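Side-chain contacts in globin II, extracellular (Lumbricus terrestris, PDB 1X9F), which probably carries oxygen as a heme-containing globin subunit of the giant extracellular hemoglobin (erythrocruorin) of the earthworm: residues 24-29 with 64-69; 32-37 with 46-51. All blocks are in the same frame, centred on the assembly; numbering follows the deposited sequence.

Contact 1 (24-29 with 64-69); sequences HDREAF and HADRVL. Unlike the reference sequence in segment 64-69: D66 (reference Glu). With CMO (carbon monoxide), chain P; HEM (protoporphyrin IX containing Fe), chain O.
E27 and D66 mark where the helices carrying 24-29 and 64-69 cross at 91°, their axes 9.5 Å apart and these two CA atoms at 6.6 Å. This near-perpendicular pairing is the B/E helix crossing of the globin fold. The D66 carboxylate leans over the other helix's backbone, OD2 lying 3.8 Å from E27 CA, and S30 hydrogen-bonds the same oxygen, which gives a buried acid a polar mate. R26 approaches D66 crosswise through its aliphatic chain; one water accepts from R26 NH1 (2.7 Å) and donates weakly to D66 OD1, while the guanidinium makes its salt bridge with D79 of the Globin III chain. H64 offers NE2 to the oxygen of carbon monoxide in a weak bond (3.0 Å, 123° at the hydrogen), and V68 CG2 lies over one face of the imidazole, near its rim. With an alanine in place of H64, the ligand oxygen would probably lose this polar neighbour, opening a gap beside V68. An apolar pair, branched end against flat ring, suits the buried remainder: with F29 CG anti to the backbone N (chi1 -178°), the ring's far part nears helix 59-77, L69 CD1 meeting F29 CD2 obliquely at 3.4 Å.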
# COMPACT_ATOMS: atom_id res chain seq x y z
N HIS B 24 23.07 19.87 14.60
CA HIS B 24 23.97 19.66 15.75
C HIS B 24 25.27 18.94 15.35
O HIS B 24 26.33 19.25 15.90
CB HIS B 24 23.26 18.97 16.93
CG HIS B 24 22.16 19.79 17.55
ND1 HIS B 24 22.40 20.99 18.19
CD2 HIS B 24 20.82 19.60 17.60
CE1 HIS B 24 21.25 21.51 18.61
NE2 HIS B 24 20.28 20.68 18.27
N ASP B 25 25.18 18.01 14.40
CA ASP B 25 26.36 17.30 13.87
C ASP B 25 27.39 18.23 13.25
O ASP B 25 28.59 18.02 13.41
CB ASP B 25 25.97 16.25 12.83
CG ASP B 25 25.03 15.20 13.38
OD1 ASP B 25 25.21 14.79 14.55
OD2 ASP B 25 24.08 14.74 12.72
N ARG B 26 26.90 19.25 12.54
CA ARG B 26 27.77 20.23 11.92
C ARG B 26 28.46 21.09 12.97
O ARG B 26 29.65 21.37 12.85
CB ARG B 26 27.00 21.10 10.94
CG ARG B 26 27.89 22.11 10.24
CD ARG B 26 27.16 22.99 9.28
NE ARG B 26 26.56 22.21 8.21
CZ ARG B 26 25.93 22.73 7.17
NH1 ARG B 26 25.80 24.05 7.06
NH2 ARG B 26 25.42 21.94 6.24
N GLU B 27 27.72 21.51 14.00
CA GLU B 27 28.31 22.28 15.09
C GLU B 27 29.43 21.49 15.76
O GLU B 27 30.53 22.00 15.93
CB GLU B 27 27.28 22.65 16.16
CG GLU B 27 26.26 23.68 15.72
CD GLU B 27 25.33 24.05 16.85
OE1 GLU B 27 24.45 23.24 17.21
OE2 GLU B 27 25.48 25.16 17.40
N ALA B 28 29.12 20.24 16.12
CA ALA B 28 30.07 19.36 16.79
C ALA B 28 31.32 19.18 15.93
O ALA B 28 32.46 19.24 16.43
CB ALA B 28 29.42 18.01 17.08
N PHE B 29 31.09 18.99 14.64
CA PHE B 29 32.13 18.86 13.64
C PHE B 29 33.01 20.12 13.57
O PHE B 29 34.24 20.02 13.58
CB PHE B 29 31.47 18.59 12.30
CG PHE B 29 32.43 18.39 11.17
CD1 PHE B 29 33.23 17.26 11.11
CD2 PHE B 29 32.49 19.31 10.14
CE1 PHE B 29 34.11 17.06 10.05
CE2 PHE B 29 33.36 19.12 9.06
CZ PHE B 29 34.17 17.99 9.02
N HIS B 64 31.38 31.46 14.58
CA HIS B 64 32.65 31.64 13.90
C HIS B 64 33.15 30.35 13.24
O HIS B 64 33.62 30.38 12.10
CB HIS B 64 33.70 32.17 14.87
CG HIS B 64 35.08 32.00 14.36
ND1 HIS B 64 35.60 32.77 13.34
CD2 HIS B 64 36.03 31.07 14.64
CE1 HIS B 64 36.82 32.36 13.05
NE2 HIS B 64 37.10 31.32 13.82
N ALA B 65 33.06 29.23 13.95
CA ALA B 65 33.55 27.96 13.44
C ALA B 65 32.67 27.45 12.30
O ALA B 65 33.19 26.93 11.31
CB ALA B 65 33.64 26.94 14.56
N ASP B 66 31.35 27.58 12.45
CA ASP B 66 30.41 27.30 11.36
C ASP B 66 30.75 28.18 10.15
O ASP B 66 30.68 27.73 9.00
CB ASP B 66 28.94 27.50 11.80
CG ASP B 66 28.26 26.19 12.26
OD1 ASP B 66 27.02 26.06 12.07
OD2 ASP B 66 28.87 25.26 12.83
N ARG B 67 31.13 29.43 10.41
CA ARG B 67 31.48 30.38 9.36
C ARG B 67 32.73 29.92 8.59
O ARG B 67 32.76 29.98 7.36
CB ARG B 67 31.72 31.75 9.99
CG ARG B 67 31.27 32.91 9.16
CD ARG B 67 30.80 34.11 9.97
NE ARG B 67 31.66 34.44 11.11
CZ ARG B 67 31.22 34.66 12.35
NH1 ARG B 67 29.92 34.61 12.62
NH2 ARG B 67 32.08 34.95 13.32
N VAL B 68 33.73 29.46 9.34
CA VAL B 68 34.97 28.96 8.75
C VAL B 68 34.72 27.76 7.87
O VAL B 68 35.21 27.70 6.74
CB VAL B 68 35.95 28.52 9.84
CG1 VAL B 68 37.19 27.87 9.22
CG2 VAL B 68 36.30 29.69 10.72
N LEU B 69 33.98 26.79 8.40
CA LEU B 69 33.65 25.61 7.62
C LEU B 69 32.77 25.96 6.42
O LEU B 69 32.77 25.23 5.42
CB LEU B 69 33.00 24.54 8.49
CG LEU B 69 33.88 23.90 9.56
CD1 LEU B 69 33.24 22.60 9.97
CD2 LEU B 69 35.30 23.65 9.05
C CMO P . 39.22 30.64 10.65
O CMO P . 39.09 30.33 11.86
CHA HEM O . 37.87 34.41 9.96
CHB HEM O . 38.01 30.86 6.60
CHC HEM O . 42.22 29.22 8.48
CHD HEM O . 42.20 32.92 11.69
C1A HEM O . 37.48 33.49 8.88
C2A HEM O . 36.26 33.66 8.23
C3A HEM O . 36.24 32.62 7.21
C4A HEM O . 37.55 31.97 7.43
CMA HEM O . 35.17 32.29 6.20
CAA HEM O . 35.16 34.65 8.53
CBA HEM O . 35.25 35.93 7.72
CGA HEM O . 34.14 36.82 8.24
O1A HEM O . 32.96 36.60 7.88
O2A HEM O . 34.45 37.74 9.03
C1B HEM O . 39.21 30.08 6.85
C2B HEM O . 39.47 28.96 6.09
C3B HEM O . 40.64 28.53 6.62
C4B HEM O . 41.03 29.37 7.64
CMB HEM O . 38.67 28.36 4.96
CAB HEM O . 41.22 27.43 6.14
CBB HEM O . 41.72 26.36 5.57
C1C HEM O . 42.56 30.10 9.60
C2C HEM O . 43.67 29.83 10.37
C3C HEM O . 43.67 30.87 11.27
C4C HEM O . 42.57 31.67 10.98
CMC HEM O . 44.63 28.67 10.20
CAC HEM O . 44.69 31.05 12.34
CBC HEM O . 44.89 30.06 13.22
C1D HEM O . 40.97 33.70 11.48
C2D HEM O . 40.64 34.77 12.32
C3D HEM O . 39.41 35.22 11.87
C4D HEM O . 39.11 34.32 10.74
CMD HEM O . 41.45 35.32 13.46
CAD HEM O . 38.59 36.37 12.39
CBD HEM O . 37.92 36.03 13.70
CGD HEM O . 37.08 37.22 14.09
O1D HEM O . 36.13 37.57 13.36
O2D HEM O . 37.38 37.83 15.14
NA HEM O . 38.32 32.52 8.41
NB HEM O . 40.13 30.37 7.80
NC HEM O . 41.87 31.23 9.91
ND HEM O . 40.06 33.39 10.52
FE HEM O . 40.13 31.92 9.11
O HOH W 1 26.48 26.15 8.67

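Contact 2 (32-37 with 46-51). With HEM (protoporphyrin IX containing Fe), chain O; CMO (carbon monoxide), chain P; PO4 (phosphate ion), chain Q.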
# COMPACT_ATOMS: atom_id res chain seq x y z
N ALA B 32 35.09 20.18 16.86
CA ALA B 32 36.12 19.15 16.82
C ALA B 32 37.35 19.64 16.06
O ALA B 32 38.48 19.44 16.52
CB ALA B 32 35.56 17.89 16.19
N ILE B 33 37.15 20.31 14.92
CA ILE B 33 38.27 20.81 14.12
C ILE B 33 39.07 21.90 14.85
O ILE B 33 40.30 21.82 14.91
CB ILE B 33 37.81 21.26 12.71
CG1 ILE B 33 37.37 20.05 11.87
CG2 ILE B 33 38.95 21.99 11.98
CD1 ILE B 33 36.49 20.41 10.67
N TRP B 34 38.37 22.90 15.41
CA TRP B 34 39.04 23.98 16.16
C TRP B 34 39.75 23.52 17.43
O TRP B 34 40.84 24.01 17.74
CB TRP B 34 38.12 25.20 16.37
CG TRP B 34 38.12 26.00 15.13
CD1 TRP B 34 37.12 26.12 14.21
CD2 TRP B 34 39.24 26.70 14.59
NE1 TRP B 34 37.53 26.89 13.15
CE2 TRP B 34 38.84 27.26 13.36
CE3 TRP B 34 40.55 26.93 15.03
CZ2 TRP B 34 39.69 28.02 12.58
CZ3 TRP B 34 41.40 27.69 14.25
CH2 TRP B 34 40.96 28.22 13.04
N ARG B 35 39.16 22.57 18.15
CA ARG B 35 39.82 21.98 19.31
C ARG B 35 41.07 21.22 18.94
O ARG B 35 42.08 21.29 19.64
CB ARG B 35 38.87 21.06 20.07
CG ARG B 35 37.86 21.84 20.85
CD ARG B 35 36.72 21.02 21.33
NE ARG B 35 35.81 21.86 22.09
CZ ARG B 35 34.52 21.62 22.25
NH1 ARG B 35 33.96 20.55 21.70
NH2 ARG B 35 33.78 22.45 22.97
N ALA B 36 40.99 20.46 17.85
CA ALA B 36 42.15 19.73 17.36
C ALA B 36 43.24 20.72 16.93
O ALA B 36 44.42 20.47 17.18
CB ALA B 36 41.77 18.81 16.21
N THR B 37 42.85 21.83 16.32
CA THR B 37 43.80 22.88 15.95
C THR B 37 44.49 23.44 17.19
O THR B 37 45.72 23.47 17.26
CB THR B 37 43.09 24.03 15.18
OG1 THR B 37 42.48 23.51 13.99
CG2 THR B 37 44.10 25.04 14.64
N SER B 46 44.86 32.75 20.92
CA SER B 46 44.85 34.18 21.22
C SER B 46 44.32 35.04 20.07
O SER B 46 43.85 36.16 20.28
CB SER B 46 46.25 34.65 21.59
OG SER B 46 47.14 34.50 20.50
N LEU B 47 44.41 34.51 18.85
CA LEU B 47 43.90 35.16 17.66
C LEU B 47 42.38 35.27 17.65
O LEU B 47 41.81 36.08 16.91
CB LEU B 47 44.36 34.39 16.41
CG LEU B 47 45.74 34.70 15.81
CD1 LEU B 47 46.88 34.67 16.83
CD2 LEU B 47 46.02 33.72 14.68
N PHE B 48 41.72 34.46 18.47
CA PHE B 48 40.27 34.32 18.39
C PHE B 48 39.58 34.91 19.61
O PHE B 48 38.42 34.59 19.91
CB PHE B 48 39.90 32.84 18.20
CG PHE B 48 40.52 32.22 16.98
CD1 PHE B 48 41.66 31.43 17.10
CD2 PHE B 48 39.98 32.43 15.72
CE1 PHE B 48 42.25 30.86 15.98
CE2 PHE B 48 40.56 31.86 14.60
CZ PHE B 48 41.70 31.08 14.72
N LYS B 49 40.29 35.80 20.30
CA LYS B 49 39.78 36.45 21.50
C LYS B 49 38.51 37.24 21.22
O LYS B 49 37.59 37.25 22.04
CB LYS B 49 40.85 37.34 22.14
CG LYS B 49 40.70 37.52 23.66
CD LYS B 49 41.19 36.29 24.44
CE LYS B 49 40.74 36.32 25.91
NZ LYS B 49 41.16 35.12 26.68
N ARG B 50 38.45 37.90 20.06
CA ARG B 50 37.28 38.70 19.70
C ARG B 50 36.05 37.83 19.44
O ARG B 50 34.93 38.34 19.34
CB ARG B 50 37.58 39.55 18.46
CG ARG B 50 36.49 40.55 18.12
CD ARG B 50 36.49 41.02 16.67
NE ARG B 50 35.90 40.06 15.73
CZ ARG B 50 34.59 39.88 15.54
NH1 ARG B 50 33.70 40.58 16.25
NH2 ARG B 50 34.17 39.00 14.64
N VAL B 51 36.26 36.53 19.32
CA VAL B 51 35.17 35.65 18.96
C VAL B 51 35.08 34.51 19.99
O VAL B 51 34.61 33.40 19.70
CB VAL B 51 35.30 35.20 17.47
CG1 VAL B 51 36.22 33.99 17.31
CG2 VAL B 51 33.93 34.97 16.87
CHA HEM O . 37.87 34.41 9.96
CHB HEM O . 38.01 30.86 6.60
CHC HEM O . 42.22 29.22 8.48
CHD HEM O . 42.20 32.92 11.69
C1A HEM O . 37.48 33.49 8.88
C2A HEM O . 36.26 33.66 8.23
C3A HEM O . 36.24 32.62 7.21
C4A HEM O . 37.55 31.97 7.43
CMA HEM O . 35.17 32.29 6.20
CAA HEM O . 35.16 34.65 8.53
CBA HEM O . 35.25 35.93 7.72
CGA HEM O . 34.14 36.82 8.24
O1A HEM O . 32.96 36.60 7.88
O2A HEM O . 34.45 37.74 9.03
C1B HEM O . 39.21 30.08 6.85
C2B HEM O . 39.47 28.96 6.09
C3B HEM O . 40.64 28.53 6.62
C4B HEM O . 41.03 29.37 7.64
CMB HEM O . 38.67 28.36 4.96
CAB HEM O . 41.22 27.43 6.14
CBB HEM O . 41.72 26.36 5.57
C1C HEM O . 42.56 30.10 9.60
C2C HEM O . 43.67 29.83 10.37
C3C HEM O . 43.67 30.87 11.27
C4C HEM O . 42.57 31.67 10.98
CMC HEM O . 44.63 28.67 10.20
CAC HEM O . 44.69 31.05 12.34
CBC HEM O . 44.89 30.06 13.22
C1D HEM O . 40.97 33.70 11.48
C2D HEM O . 40.64 34.77 12.32
C3D HEM O . 39.41 35.22 11.87
C4D HEM O . 39.11 34.32 10.74
CMD HEM O . 41.45 35.32 13.46
CAD HEM O . 38.59 36.37 12.39
CBD HEM O . 37.92 36.03 13.70
CGD HEM O . 37.08 37.22 14.09
O1D HEM O . 36.13 37.57 13.36
O2D HEM O . 37.38 37.83 15.14
NA HEM O . 38.32 32.52 8.41
NB HEM O . 40.13 30.37 7.80
NC HEM O . 41.87 31.23 9.91
ND HEM O . 40.06 33.39 10.52
FE HEM O . 40.13 31.92 9.11
C CMO P . 39.22 30.64 10.65
O CMO P . 39.09 30.33 11.86
P PO4 Q . 30.55 40.35 14.92
O1 PO4 Q . 30.95 41.28 16.05
O2 PO4 Q . 31.61 39.27 14.72
O3 PO4 Q . 30.43 41.15 13.63
O4 PO4 Q . 29.22 39.72 15.27
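R50 NH2 is held between two anions: it donates almost straight to O1D of a heme propionate (2.7 Å, 172°) and also to O2 of a phosphate ion at 2.6 Å. The same propionate takes a second bond at O2D from R50 NE (2.7 Å), so its two oxygens sit side by side along one edge of the guanidinium and hold that group against rotation. NH1 turns to the phosphate, with O1 at 2.8 Å. The bend of the chain at chi3 helps bring the planar head round to the heme. Arginine suits this place because its flat, multiply donating head can serve both anions at once. The phosphate probably comes from the crystallisation liquor; H97 of the neighbouring Globin III chain also binds it, placing this end of the site at a subunit boundary.

Deeper in, 32-37 and 46-51 meet through two aromatic side chains. The six-membered ring of W34 and the ring of F48 lie 4.8 Å apart between centroids, planes at 64°, an oblique pair in which W34 CH2 reaches F48 CZ at 3.4 Å. Setting CG anti to its carbonyl carbon (chi1 -57°) sends the F48 ring inward, where CE2 comes within 3.5 Å of the heme methine carbon CHD, while L47 CB covers part of one ring face. Broad aromatic rings suit this place because their carbon edges can pack on each other and, for F48, on the porphyrin. One turn beyond W34, T37 OG1 and its own N bond I33 O from opposite faces of that carbonyl. Together with H64 and V68, W34 and F48 line the carbon monoxide pocket, the distal heme pocket of a globin.

Both contacts are buried and draw on helix 23-40, contact 2 being nested within the stretch of chain that contact 1 closes. Contact 1 joins that helix to helix 59-77, pairing a polar cluster near the Globin III chain with an apolar one inside. Contact 2 joins it to the loop before helix 59-77 by aromatic rings alone, its charged chemistry being left to R50 and the heme propionate. The two meet directly: A65 packs on W34, V51 and F48 on H64, and I33 on L69. Helix 59-77, on its side away from the crossing, brings H64 and V68 to the ligand, whereas in contact 2 the touching residues themselves line the pocket.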